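Local structure of GCN5-related N-acetyltransferase:Aminotransferase, class-II (Rhodopseudomonas palustris, 2FIW) at residues P8-Y13 / L65-Q70; A23-S28 / V74-L79; A27-L32 / M87-P92; E39-A44 / E149-T154. The protein binds acetyl coenzyme A and, as a member of the GNAT family, probably transfers its acetyl group to an amine of an acceptor substrate. One frame throughout, in Å; residues are numbered along the deposited sequence. Where two conformers were deposited one is given.

Contact 1: P8-Y13 / L65-Q70; sequences PALRPY and LIATLQ. With SO4 (sulfate ion), chain B.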
# COMPACT_ATOMS: atom_id res chain seq x y z
N PRO A 8 -1.69 1.51 -15.38
CA PRO A 8 -3.02 1.97 -15.04
C PRO A 8 -3.10 3.50 -14.91
O PRO A 8 -2.08 4.17 -14.71
CB PRO A 8 -3.29 1.29 -13.68
CG PRO A 8 -1.97 1.03 -13.11
CD PRO A 8 -1.02 0.82 -14.26
N ALA A 9 -4.31 4.03 -15.05
CA ALA A 9 -4.61 5.41 -14.73
C ALA A 9 -4.61 5.56 -13.22
O ALA A 9 -5.00 4.65 -12.48
CB ALA A 9 -5.95 5.79 -15.28
N LEU A 10 -4.15 6.72 -12.75
CA LEU A 10 -4.11 7.05 -11.33
C LEU A 10 -4.87 8.35 -11.12
O LEU A 10 -4.76 9.28 -11.92
CB LEU A 10 -2.67 7.20 -10.85
CG LEU A 10 -1.63 6.10 -11.10
CD1 LEU A 10 -0.30 6.47 -10.44
CD2 LEU A 10 -2.09 4.75 -10.58
N ARG A 11 -5.66 8.41 -10.06
CA ARG A 11 -6.36 9.63 -9.70
C ARG A 11 -6.41 9.76 -8.19
O ARG A 11 -6.41 8.75 -7.48
CB ARG A 11 -7.78 9.62 -10.28
CG ARG A 11 -8.60 8.40 -9.89
CD ARG A 11 -10.01 8.53 -10.34
NE ARG A 11 -10.85 7.47 -9.78
CZ ARG A 11 -11.40 7.50 -8.57
NH1 ARG A 11 -11.20 8.52 -7.73
NH2 ARG A 11 -12.14 6.46 -8.19
N PRO A 12 -6.44 11.01 -7.68
CA PRO A 12 -6.55 11.20 -6.23
C PRO A 12 -7.81 10.60 -5.62
O PRO A 12 -8.84 10.43 -6.29
CB PRO A 12 -6.54 12.73 -6.09
CG PRO A 12 -5.77 13.19 -7.27
CD PRO A 12 -6.31 12.31 -8.36
N TYR A 13 -7.69 10.23 -4.35
CA TYR A 13 -8.76 9.64 -3.58
C TYR A 13 -9.86 10.66 -3.28
O TYR A 13 -9.60 11.78 -2.82
CB TYR A 13 -8.18 9.07 -2.29
CG TYR A 13 -9.21 8.70 -1.23
CD1 TYR A 13 -9.37 9.51 -0.09
CD2 TYR A 13 -10.02 7.57 -1.37
CE1 TYR A 13 -10.31 9.19 0.88
CE2 TYR A 13 -10.96 7.24 -0.41
CZ TYR A 13 -11.08 8.05 0.72
OH TYR A 13 -11.99 7.74 1.68
N LEU A 65 -3.69 7.91 -3.79
CA LEU A 65 -3.96 7.73 -5.21
C LEU A 65 -4.67 6.41 -5.42
O LEU A 65 -4.36 5.43 -4.73
CB LEU A 65 -2.65 7.76 -6.02
CG LEU A 65 -1.91 9.10 -6.19
CD1 LEU A 65 -0.45 8.89 -6.64
CD2 LEU A 65 -2.67 10.00 -7.17
N ILE A 66 -5.60 6.38 -6.37
CA ILE A 66 -6.32 5.18 -6.73
C ILE A 66 -5.96 4.76 -8.15
O ILE A 66 -6.05 5.55 -9.08
CB ILE A 66 -7.83 5.41 -6.63
CG1 ILE A 66 -8.22 5.57 -5.16
CG2 ILE A 66 -8.61 4.25 -7.27
CD1 ILE A 66 -9.69 5.66 -4.93
N ALA A 67 -5.54 3.50 -8.31
CA ALA A 67 -5.26 2.94 -9.63
C ALA A 67 -6.54 2.36 -10.22
O ALA A 67 -7.27 1.62 -9.55
CB ALA A 67 -4.18 1.89 -9.56
N THR A 68 -6.81 2.72 -11.47
CA THR A 68 -7.98 2.21 -12.20
C THR A 68 -7.58 1.39 -13.44
O THR A 68 -6.52 1.60 -14.03
CB THR A 68 -9.02 3.34 -12.53
OG1 THR A 68 -8.35 4.55 -12.91
CG2 THR A 68 -9.86 3.68 -11.34
N LEU A 69 -8.42 0.42 -13.78
CA LEU A 69 -8.37 -0.27 -15.07
C LEU A 69 -9.80 -0.28 -15.58
O LEU A 69 -10.72 -0.61 -14.82
CB LEU A 69 -7.83 -1.68 -14.95
CG LEU A 69 -6.38 -1.86 -14.48
CD1 LEU A 69 -6.13 -3.33 -14.18
CD2 LEU A 69 -5.36 -1.32 -15.48
N GLN A 70 -10.00 0.11 -16.85
CA GLN A 70 -11.33 0.43 -17.43
C GLN A 70 -12.20 1.24 -16.48
O GLN A 70 -13.41 1.03 -16.41
CB GLN A 70 -12.11 -0.81 -17.95
CG GLN A 70 -11.30 -2.10 -18.19
CD GLN A 70 -9.95 -1.87 -18.85
OE1 GLN A 70 -8.96 -2.51 -18.48
NE2 GLN A 70 -9.90 -0.96 -19.81
S SO4 B . -8.79 3.50 -16.49
O1 SO4 B . -8.27 3.93 -15.20
O2 SO4 B . -7.65 3.01 -17.30
O3 SO4 B . -9.69 2.40 -16.29
O4 SO4 B . -9.57 4.60 -17.07

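Contact 2: A23-S28 / V74-L79; sequences AIFVAS and VGFASL. With ACO (acetyl coenzyme *a), chain C.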
# COMPACT_ATOMS: atom_id res chain seq x y z
N ALA A 23 -12.75 -1.94 0.63
CA ALA A 23 -12.93 -3.23 -0.01
C ALA A 23 -11.67 -3.80 -0.68
O ALA A 23 -11.43 -5.01 -0.63
CB ALA A 23 -14.08 -3.17 -0.99
N ILE A 24 -10.86 -2.94 -1.30
CA ILE A 24 -9.60 -3.39 -1.91
C ILE A 24 -8.61 -3.80 -0.82
O ILE A 24 -7.85 -4.76 -0.98
CB ILE A 24 -8.95 -2.28 -2.81
CG1 ILE A 24 -9.72 -2.12 -4.12
CG2 ILE A 24 -7.49 -2.57 -3.09
CD1 ILE A 24 -9.52 -0.77 -4.80
N PHE A 25 -8.65 -3.05 0.28
CA PHE A 25 -7.76 -3.20 1.42
C PHE A 25 -8.00 -4.55 2.12
O PHE A 25 -7.05 -5.32 2.31
CB PHE A 25 -7.98 -1.99 2.33
CG PHE A 25 -7.36 -2.10 3.71
CD1 PHE A 25 -8.13 -2.54 4.80
CD2 PHE A 25 -6.06 -1.66 3.95
CE1 PHE A 25 -7.58 -2.59 6.08
CE2 PHE A 25 -5.50 -1.72 5.20
CZ PHE A 25 -6.25 -2.18 6.29
N VAL A 26 -9.25 -4.84 2.47
CA VAL A 26 -9.54 -6.11 3.14
C VAL A 26 -9.35 -7.31 2.21
O VAL A 26 -8.86 -8.34 2.67
CB VAL A 26 -10.93 -6.17 3.90
CG1 VAL A 26 -11.32 -4.84 4.47
CG2 VAL A 26 -12.01 -6.75 3.05
N ALA A 27 -9.70 -7.19 0.92
CA ALA A 27 -9.55 -8.31 -0.01
C ALA A 27 -8.08 -8.61 -0.29
O ALA A 27 -7.69 -9.76 -0.42
CB ALA A 27 -10.30 -8.04 -1.27
N SER A 28 -7.28 -7.56 -0.38
CA SER A 28 -5.82 -7.66 -0.56
C SER A 28 -5.16 -8.40 0.61
O SER A 28 -4.31 -9.26 0.42
CB SER A 28 -5.24 -6.26 -0.69
OG SER A 28 -3.86 -6.29 -1.01
N VAL A 74 -8.68 -0.69 -8.76
CA VAL A 74 -8.05 -1.99 -8.65
C VAL A 74 -6.88 -1.97 -7.65
O VAL A 74 -6.23 -2.99 -7.44
CB VAL A 74 -7.52 -2.52 -10.03
CG1 VAL A 74 -8.66 -2.70 -11.02
CG2 VAL A 74 -6.44 -1.61 -10.62
N GLY A 75 -6.61 -0.80 -7.06
CA GLY A 75 -5.47 -0.60 -6.17
C GLY A 75 -5.39 0.83 -5.66
O GLY A 75 -5.96 1.74 -6.27
N PHE A 76 -4.71 1.02 -4.53
CA PHE A 76 -4.46 2.36 -4.01
C PHE A 76 -3.17 2.42 -3.18
O PHE A 76 -2.65 1.39 -2.70
CB PHE A 76 -5.67 2.90 -3.22
CG PHE A 76 -5.79 2.32 -1.83
CD1 PHE A 76 -6.35 1.05 -1.64
CD2 PHE A 76 -5.29 3.02 -0.73
CE1 PHE A 76 -6.43 0.51 -0.36
CE2 PHE A 76 -5.38 2.49 0.56
CZ PHE A 76 -5.96 1.23 0.74
N ALA A 77 -2.62 3.62 -3.04
CA ALA A 77 -1.46 3.81 -2.20
C ALA A 77 -1.52 5.19 -1.55
O ALA A 77 -2.21 6.08 -2.05
CB ALA A 77 -0.16 3.62 -2.99
N SER A 78 -0.80 5.35 -0.45
CA SER A 78 -0.93 6.53 0.38
C SER A 78 0.40 6.99 0.91
O SER A 78 1.14 6.23 1.55
CB SER A 78 -1.89 6.27 1.52
OG SER A 78 -2.54 7.46 1.93
N LEU A 79 0.71 8.25 0.63
CA LEU A 79 1.89 8.87 1.19
C LEU A 79 1.49 9.66 2.44
O LEU A 79 0.56 10.47 2.40
CB LEU A 79 2.56 9.77 0.15
CG LEU A 79 3.83 10.50 0.60
CD1 LEU A 79 5.03 9.57 0.47
CD2 LEU A 79 3.99 11.74 -0.25
N1A ACO C . 4.70 -11.17 -15.76
C2A ACO C . 5.42 -11.57 -14.69
N3A ACO C . 5.59 -10.77 -13.62
C4A ACO C . 5.04 -9.52 -13.55
C5A ACO C . 4.28 -9.04 -14.60
C6A ACO C . 4.11 -9.94 -15.78
N6A ACO C . 3.39 -9.55 -16.86
N7A ACO C . 3.86 -7.79 -14.27
C8A ACO C . 4.35 -7.52 -13.04
N9A ACO C . 5.06 -8.56 -12.61
C1B ACO C . 5.78 -8.74 -11.32
C2B ACO C . 6.83 -7.69 -11.01
O2B ACO C . 8.07 -8.00 -11.65
C3B ACO C . 6.94 -7.79 -9.50
O3B ACO C . 7.99 -8.67 -9.11
P3B ACO C . 8.73 -8.55 -7.67
O7A ACO C . 7.78 -9.12 -6.62
O8A ACO C . 8.97 -7.07 -7.49
O9A ACO C . 9.99 -9.37 -7.88
C4B ACO C . 5.59 -8.35 -9.03
O4B ACO C . 4.88 -8.76 -10.20
C5B ACO C . 4.75 -7.32 -8.28
O5B ACO C . 4.75 -6.11 -9.04
P1A ACO C . 3.42 -5.27 -9.36
O1A ACO C . 2.55 -6.04 -10.33
O2A ACO C . 3.91 -3.88 -9.71
O3A ACO C . 2.74 -5.21 -7.90
P2A ACO C . 1.25 -5.68 -7.59
O4A ACO C . 1.20 -7.18 -7.68
O5A ACO C . 0.32 -4.85 -8.43
O6A ACO C . 1.04 -5.24 -6.04
CBP ACO C . 1.46 -5.46 -3.59
CCP ACO C . 2.04 -5.36 -5.02
CDP ACO C . 2.62 -5.75 -2.64
CEP ACO C . 0.77 -4.16 -3.22
CAP ACO C . 0.40 -6.58 -3.51
OAP ACO C . 0.98 -7.89 -3.64
C9P ACO C . -0.56 -6.56 -2.31
O9P ACO C . -1.69 -5.87 -2.38
N8P ACO C . -0.28 -7.23 -1.27
C7P ACO C . -1.05 -7.41 -0.03
C6P ACO C . -1.14 -6.16 0.84
C5P ACO C . 0.25 -5.75 1.24
O5P ACO C . 1.07 -6.58 1.62
N4P ACO C . 0.52 -4.46 1.16
C3P ACO C . 1.80 -3.85 1.47
C2P ACO C . 1.82 -3.57 2.96
S1P ACO C . 3.11 -2.40 3.16
C ACO C . 2.33 -0.95 3.39
O ACO C . 1.18 -0.79 3.00
CH3 ACO C . 2.98 0.02 4.02

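Contact 3: A27-L32 / M87-P92; sequences ASIEQL and MLYVHP. With ACO (acetyl coenzyme *a), chain C.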
# COMPACT_ATOMS: atom_id res chain seq x y z
N ALA A 27 -9.70 -7.19 0.92
CA ALA A 27 -9.55 -8.31 -0.01
C ALA A 27 -8.08 -8.61 -0.29
O ALA A 27 -7.69 -9.76 -0.42
CB ALA A 27 -10.30 -8.04 -1.27
N SER A 28 -7.28 -7.56 -0.38
CA SER A 28 -5.82 -7.66 -0.56
C SER A 28 -5.16 -8.40 0.61
O SER A 28 -4.31 -9.26 0.42
CB SER A 28 -5.24 -6.26 -0.69
OG SER A 28 -3.86 -6.29 -1.01
N ILE A 29 -5.56 -8.03 1.82
CA ILE A 29 -5.06 -8.65 3.04
C ILE A 29 -5.48 -10.13 3.17
O ILE A 29 -4.64 -11.01 3.38
CB ILE A 29 -5.47 -7.82 4.27
CG1 ILE A 29 -4.74 -6.47 4.24
CG2 ILE A 29 -5.26 -8.60 5.60
CD1 ILE A 29 -5.36 -5.43 5.14
N GLU A 30 -6.78 -10.40 3.07
CA GLU A 30 -7.31 -11.76 3.17
C GLU A 30 -6.56 -12.69 2.22
O GLU A 30 -5.98 -13.71 2.64
CB GLU A 30 -8.80 -11.78 2.84
CG GLU A 30 -9.69 -11.09 3.87
CD GLU A 30 -11.15 -11.03 3.45
OE1 GLU A 30 -11.43 -11.16 2.23
OE2 GLU A 30 -12.00 -10.85 4.35
N GLN A 31 -6.54 -12.29 0.96
CA GLN A 31 -6.09 -13.18 -0.13
C GLN A 31 -4.60 -13.18 -0.43
O GLN A 31 -4.11 -14.13 -1.05
CB GLN A 31 -6.90 -12.90 -1.42
CG GLN A 31 -8.43 -13.03 -1.24
CD GLN A 31 -9.23 -12.85 -2.55
OE1 GLN A 31 -8.91 -13.46 -3.60
NE2 GLN A 31 -10.28 -12.01 -2.50
N LEU A 32 -3.84 -12.16 -0.02
CA LEU A 32 -2.43 -12.09 -0.46
C LEU A 32 -1.37 -12.29 0.61
O LEU A 32 -0.18 -12.26 0.30
CB LEU A 32 -2.15 -10.81 -1.27
CG LEU A 32 -3.03 -10.57 -2.50
CD1 LEU A 32 -2.97 -9.12 -2.94
CD2 LEU A 32 -2.67 -11.52 -3.66
N MSE A 87 0.60 3.22 2.84
CA MSE A 87 -0.31 2.19 2.36
C MSE A 87 -0.06 1.87 0.89
O MSE A 87 0.22 2.76 0.09
CB MSE A 87 -1.76 2.62 2.55
CG MSE A 87 -2.12 2.87 4.00
SE MSE A 87 -3.97 3.20 4.28
CE MSE A 87 -4.07 4.84 3.49
N LEU A 88 -0.16 0.58 0.58
CA LEU A 88 -0.06 0.04 -0.78
C LEU A 88 -0.89 -1.23 -0.81
O LEU A 88 -0.53 -2.21 -0.17
CB LEU A 88 1.38 -0.32 -1.12
CG LEU A 88 1.83 -0.31 -2.59
CD1 LEU A 88 2.91 -1.36 -2.86
CD2 LEU A 88 0.74 -0.37 -3.66
N TYR A 89 -2.01 -1.21 -1.52
CA TYR A 89 -2.93 -2.35 -1.57
C TYR A 89 -3.52 -2.49 -2.97
O TYR A 89 -4.24 -1.61 -3.45
CB TYR A 89 -4.05 -2.23 -0.51
CG TYR A 89 -3.49 -2.21 0.89
CD1 TYR A 89 -3.27 -3.40 1.59
CD2 TYR A 89 -3.14 -1.00 1.50
CE1 TYR A 89 -2.71 -3.39 2.88
CE2 TYR A 89 -2.58 -0.97 2.79
CZ TYR A 89 -2.38 -2.17 3.48
OH TYR A 89 -1.82 -2.17 4.75
N VAL A 90 -3.17 -3.58 -3.64
CA VAL A 90 -3.73 -3.93 -4.94
C VAL A 90 -4.75 -5.03 -4.73
O VAL A 90 -4.51 -5.95 -3.95
CB VAL A 90 -2.61 -4.39 -5.91
CG1 VAL A 90 -3.20 -4.80 -7.31
CG2 VAL A 90 -1.54 -3.29 -6.04
N HIS A 91 -5.89 -4.95 -5.42
CA HIS A 91 -6.91 -5.99 -5.32
C HIS A 91 -6.29 -7.32 -5.75
O HIS A 91 -5.48 -7.32 -6.68
CB HIS A 91 -8.12 -5.64 -6.21
CG HIS A 91 -9.35 -6.44 -5.89
ND1 HIS A 91 -9.63 -7.64 -6.51
CD2 HIS A 91 -10.34 -6.23 -4.99
CE1 HIS A 91 -10.75 -8.14 -6.01
NE2 HIS A 91 -11.21 -7.30 -5.09
N PRO A 92 -6.63 -8.43 -5.06
CA PRO A 92 -6.06 -9.75 -5.38
C PRO A 92 -6.30 -10.23 -6.83
O PRO A 92 -5.48 -10.93 -7.39
CB PRO A 92 -6.74 -10.70 -4.39
CG PRO A 92 -7.86 -9.96 -3.82
CD PRO A 92 -7.54 -8.51 -3.90
N1A ACO C . 4.70 -11.17 -15.76
C2A ACO C . 5.42 -11.57 -14.69
N3A ACO C . 5.59 -10.77 -13.62
C4A ACO C . 5.04 -9.52 -13.55
C5A ACO C . 4.28 -9.04 -14.60
C6A ACO C . 4.11 -9.94 -15.78
N6A ACO C . 3.39 -9.55 -16.86
N7A ACO C . 3.86 -7.79 -14.27
C8A ACO C . 4.35 -7.52 -13.04
N9A ACO C . 5.06 -8.56 -12.61
C1B ACO C . 5.78 -8.74 -11.32
C2B ACO C . 6.83 -7.69 -11.01
O2B ACO C . 8.07 -8.00 -11.65
C3B ACO C . 6.94 -7.79 -9.50
O3B ACO C . 7.99 -8.67 -9.11
P3B ACO C . 8.73 -8.55 -7.67
O7A ACO C . 7.78 -9.12 -6.62
O8A ACO C . 8.97 -7.07 -7.49
O9A ACO C . 9.99 -9.37 -7.88
C4B ACO C . 5.59 -8.35 -9.03
O4B ACO C . 4.88 -8.76 -10.20
C5B ACO C . 4.75 -7.32 -8.28
O5B ACO C . 4.75 -6.11 -9.04
P1A ACO C . 3.42 -5.27 -9.36
O1A ACO C . 2.55 -6.04 -10.33
O2A ACO C . 3.91 -3.88 -9.71
O3A ACO C . 2.74 -5.21 -7.90
P2A ACO C . 1.25 -5.68 -7.59
O4A ACO C . 1.20 -7.18 -7.68
O5A ACO C . 0.32 -4.85 -8.43
O6A ACO C . 1.04 -5.24 -6.04
CBP ACO C . 1.46 -5.46 -3.59
CCP ACO C . 2.04 -5.36 -5.02
CDP ACO C . 2.62 -5.75 -2.64
CEP ACO C . 0.77 -4.16 -3.22
CAP ACO C . 0.40 -6.58 -3.51
OAP ACO C . 0.98 -7.89 -3.64
C9P ACO C . -0.56 -6.56 -2.31
O9P ACO C . -1.69 -5.87 -2.38
N8P ACO C . -0.28 -7.23 -1.27
C7P ACO C . -1.05 -7.41 -0.03
C6P ACO C . -1.14 -6.16 0.84
C5P ACO C . 0.25 -5.75 1.24
O5P ACO C . 1.07 -6.58 1.62
N4P ACO C . 0.52 -4.46 1.16
C3P ACO C . 1.80 -3.85 1.47
C2P ACO C . 1.82 -3.57 2.96
S1P ACO C . 3.11 -2.40 3.16
C ACO C . 2.33 -0.95 3.39
O ACO C . 1.18 -0.79 3.00
CH3 ACO C . 2.98 0.02 4.02

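Contact 4: E39-A44 / E149-T154; sequences EEQQEA and EWLANT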
# COMPACT_ATOMS: atom_id res chain seq x y z
N GLU A 39 -4.24 -16.50 10.14
CA GLU A 39 -5.66 -16.16 10.17
C GLU A 39 -6.06 -14.96 11.06
O GLU A 39 -6.79 -14.06 10.63
CB GLU A 39 -6.45 -17.42 10.57
CG GLU A 39 -5.84 -18.24 11.74
CD GLU A 39 -4.90 -19.41 11.34
OE1 GLU A 39 -4.10 -19.31 10.37
OE2 GLU A 39 -4.95 -20.45 12.05
N GLU A 40 -5.57 -14.95 12.30
CA GLU A 40 -5.90 -13.95 13.29
C GLU A 40 -5.16 -12.62 13.07
O GLU A 40 -5.71 -11.55 13.34
CB GLU A 40 -5.57 -14.48 14.69
CG GLU A 40 -6.62 -15.38 15.29
CD GLU A 40 -6.42 -15.54 16.81
OE1 GLU A 40 -6.23 -14.51 17.50
OE2 GLU A 40 -6.45 -16.69 17.31
N GLN A 41 -3.92 -12.72 12.62
CA GLN A 41 -3.13 -11.56 12.22
C GLN A 41 -3.81 -10.81 11.07
O GLN A 41 -3.99 -9.59 11.12
CB GLN A 41 -1.73 -11.98 11.82
CG GLN A 41 -0.88 -12.44 12.99
CD GLN A 41 0.49 -12.88 12.56
OE1 GLN A 41 0.64 -13.76 11.71
NE2 GLN A 41 1.51 -12.25 13.12
N GLN A 42 -4.22 -11.57 10.04
CA GLN A 42 -4.93 -11.01 8.88
C GLN A 42 -6.24 -10.33 9.27
O GLN A 42 -6.61 -9.32 8.68
CB GLN A 42 -5.22 -12.11 7.85
CG GLN A 42 -3.99 -12.77 7.25
CD GLN A 42 -4.36 -13.96 6.37
OE1 GLN A 42 -5.20 -14.77 6.74
NE2 GLN A 42 -3.72 -14.06 5.22
N GLU A 43 -6.93 -10.89 10.26
CA GLU A 43 -8.21 -10.35 10.73
C GLU A 43 -8.04 -9.02 11.46
O GLU A 43 -8.85 -8.12 11.28
CB GLU A 43 -8.95 -11.37 11.61
CG GLU A 43 -9.58 -12.53 10.83
CD GLU A 43 -9.88 -13.78 11.68
OE1 GLU A 43 -9.72 -13.76 12.93
OE2 GLU A 43 -10.29 -14.80 11.08
N ALA A 44 -6.99 -8.92 12.28
CA ALA A 44 -6.68 -7.68 12.99
C ALA A 44 -6.22 -6.58 12.04
O ALA A 44 -6.67 -5.44 12.14
CB ALA A 44 -5.64 -7.93 14.05
N GLU A 149 -3.27 -7.77 18.17
CA GLU A 149 -2.38 -8.75 17.55
C GLU A 149 -1.02 -8.15 17.32
O GLU A 149 -0.92 -6.94 17.14
CB GLU A 149 -2.95 -9.24 16.22
CG GLU A 149 -4.14 -10.16 16.35
CD GLU A 149 -3.72 -11.60 16.54
OE1 GLU A 149 -4.31 -12.27 17.40
OE2 GLU A 149 -2.80 -12.07 15.84
N TRP A 150 0.01 -8.99 17.30
CA TRP A 150 1.34 -8.57 16.89
C TRP A 150 1.64 -9.08 15.47
O TRP A 150 1.38 -10.26 15.14
CB TRP A 150 2.41 -9.04 17.88
CG TRP A 150 2.37 -8.37 19.27
CD1 TRP A 150 1.60 -7.29 19.67
CD2 TRP A 150 3.17 -8.72 20.42
NE1 TRP A 150 1.85 -6.98 20.99
CE2 TRP A 150 2.82 -7.83 21.47
CE3 TRP A 150 4.14 -9.70 20.66
CZ2 TRP A 150 3.41 -7.90 22.75
CZ3 TRP A 150 4.72 -9.77 21.93
CH2 TRP A 150 4.35 -8.87 22.95
N LEU A 151 2.19 -8.20 14.63
CA LEU A 151 2.48 -8.50 13.24
C LEU A 151 3.87 -7.97 12.95
O LEU A 151 4.17 -6.83 13.32
CB LEU A 151 1.46 -7.83 12.31
CG LEU A 151 0.14 -8.50 11.97
CD1 LEU A 151 -0.91 -8.33 13.06
CD2 LEU A 151 -0.41 -7.92 10.70
N ALA A 152 4.70 -8.78 12.32
CA ALA A 152 6.05 -8.35 11.94
C ALA A 152 5.99 -7.49 10.67
O ALA A 152 5.07 -7.63 9.86
CB ALA A 152 6.96 -9.53 11.72
N ASN A 153 6.95 -6.57 10.55
CA ASN A 153 7.24 -5.90 9.29
C ASN A 153 8.67 -5.40 9.32
O ASN A 153 9.38 -5.60 10.29
CB ASN A 153 6.23 -4.79 8.94
CG ASN A 153 6.23 -3.64 9.92
OD1 ASN A 153 7.28 -3.12 10.32
ND2 ASN A 153 5.04 -3.22 10.31
N THR A 154 9.10 -4.78 8.23
CA THR A 154 10.46 -4.29 8.11
C THR A 154 10.43 -2.86 7.57
O THR A 154 9.78 -2.57 6.55
CB THR A 154 11.29 -5.18 7.15
OG1 THR A 154 11.02 -6.55 7.42
CG2 THR A 154 12.78 -4.95 7.31
O HOH W 1 3.81 -11.55 12.23

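Contact 1: P8-Y13 / L65-Q70
Arg11 and Ile66 stand side by side on one face of the sheet and point the same way, the arginine chain running out along the isoleucine. Ile66 CG2 lies over one face of the guanidinium, 4.2 Å above its plane and toward the rim, while Arg11 NH1 goes on to a salt bridge with Asp17. Arg11 starts with CG wedged between the backbone N and the carbonyl carbon (chi1 55°) and is then extended from CG to NE, which carries the charged end past the aliphatic branch. Ile66 CD1 reaches the edge of the Tyr13 ring, 4.1 Å from Tyr13 CD2, the two side chains crossing obliquely. Strands 9-12 and 63-69 run antiparallel here, the first of these being the outermost strand at one side of the GNAT sheet. Arg11 and Ile66 form a hydrogen-bonded pair, with Ile66 N to Arg11 O at 2.7 Å and Arg11 N to Ile66 O at 3.0 Å. At the Ala9-Thr68 pair, Thr68 N bonds to Ala9 O at 2.8 Å, whereas the return bond from Ala9 N is weak. On the other face, Leu10 CD2 packs on Ala67 CB at 3.7 Å, and both residues touch helix 99-112. Beside them, Leu69 CD2 meets Pro8 CB at 3.8 Å.

Contact 2: A23-S28 / V74-L79
Ile24 reaches from helix 18-32 to the strand with two branches. Its CD1 lies against the backbone at Val74 and Gly75, 3.7 Å from Gly75 N, and its CG2 comes to the edge of the Phe76 ring, 4.1 Å from Phe76 CD1. CG1 is turned beside the backbone N (chi1 -74°) and the chain then runs on extended to CD1, which spreads the two methyls along the strand. Phe76 places its ring with CG between its own N and carbonyl carbon (chi1 77°), and slides past Ile24 in the opposite direction. The same ring edge receives Phe25 CB, in the ring plane and 4.0 Å from Phe76 CE1; the Phe25 ring itself leads away and packs edge-to-face with Tyr89. With an alanine here in place of Ile24, CD1 and CG2 are gone, and the Gly75 backbone and the Phe76 edge would probably be left without a partner and a gap opened between helix and sheet. Val74 and Gly75 both face Ala67 in a classic beta bulge. The axes of segments 23-28 and 74-79 come within 8.6 Å, at 100° to each other; the helix covers this face of the sheet, Val74 and Ala77 meet helix 99-112, and strands 63-69 and 84-90 flank strand 72-80.

Contact 3: A27-L32 / M87-P92
The pantetheine site of the GNAT fold is built here, where the end of helix 18-32 meets strand 84-90 and acetyl coenzyme A runs along the strand. Val90 N gives a 3.0 Å hydrogen bond to O9P of the cofactor, and cofactor N4P donates to Leu88 O at 2.8 Å, so the pantetheine arm pairs with the strand edge much as another strand would. A weak bond from Leu88 N reaches the acetyl O at 3.1 Å. Ser28 OG, swung anti to its backbone nitrogen (chi1 -174°), lies between strand and cofactor, 2.6 Å from O9P of acetyl coenzyme A and 3.0 Å from Val90 O. It also sits in the plane of the Tyr89 ring, at the edge. Ile29 lies aslant to Tyr89, its CG1 3.9 Å from Tyr89 CE1, and the phenol OH is held by Trp45. Pro92 carries most of the apolar packing: its CD rests on Ala27 CB, its CG lies 3.4 Å from Gln31 CD, and Leu32 and Gln31 each cross it at about a right angle. Leu32 CD1 turns to the cofactor, 3.5 Å from O9P. Pro92 CD in turn lies over one face of the His91 ring, toward its rim. The helix and strand segments make an angle of 69°; strand 84-90 bonds on one side to strand 72-80, helix 99-112 packs against Leu88 and Val90, and helix 52-60 against Met87.

Contact 4: E39-A44 / E149-T154
Glu149 opens the strand by bending its side chain at chi2 (-86°), which lays CG on Ala44 CB at 3.5 Å and brings the carboxylate over the helix. There Glu149 OE1 stands 3.0 Å from Glu40 OE1, two acid groups of like charge with their carboxylate planes 57° apart, a pairing that would probably raise the affinity of one of them for a proton. The other oxygen, OE2, lies beside Gln41 CG. At Trp150 the side chain points away and the carbonyl does the work: Gln41 NE2 donates to Trp150 O at 2.8 Å, nearly straight at 169° and lying in both the carbonyl plane and the amide plane. Leu151 puts CD1 against Gln41 CB at 3.9 Å. At Ala152 the backbone N gives a bond to a water that also accepts from Gln41 NE2 at 2.6 Å, so that amide nitrogen serves two neighbours, while Gln41 OE1 accepts from Ser38 N. A leucine in place of Gln41 would lack the amide, and Trp150 O and the water would probably lose their donor from the helix. Segment 39-44 lies across segment 149-154, an alpha-on-beta packing of short helix 39-46 on strand 149-159 in the layered GNAT fold, where this strand lies between strands 118-123 and 137-146.

Overall arrangement
All four contacts reach one mixed sheet. Contacts 1 and 2 meet where strands 63-69 and 72-80 pair: Ala67 N lies 2.7 Å from Gly75 O and Ala67 O 2.8 Å from Val74 N. Contacts 2 and 3, with centres about 6 Å apart, share Ala27 and Ser28 of helix 18-32, and Ser28 brings both to acetyl coenzyme A; contact 3 supplies the strand that binds the pantetheine arm. Contact 4 touches contact 3 through Ile29 CG2 and Gln42 O, 3.4 Å apart, and its Leu151 side chain lies about 9 Å from the cofactor. Contacts 1 and 4, with centres about 28 Å apart, lie on opposite sides of the chain's centre.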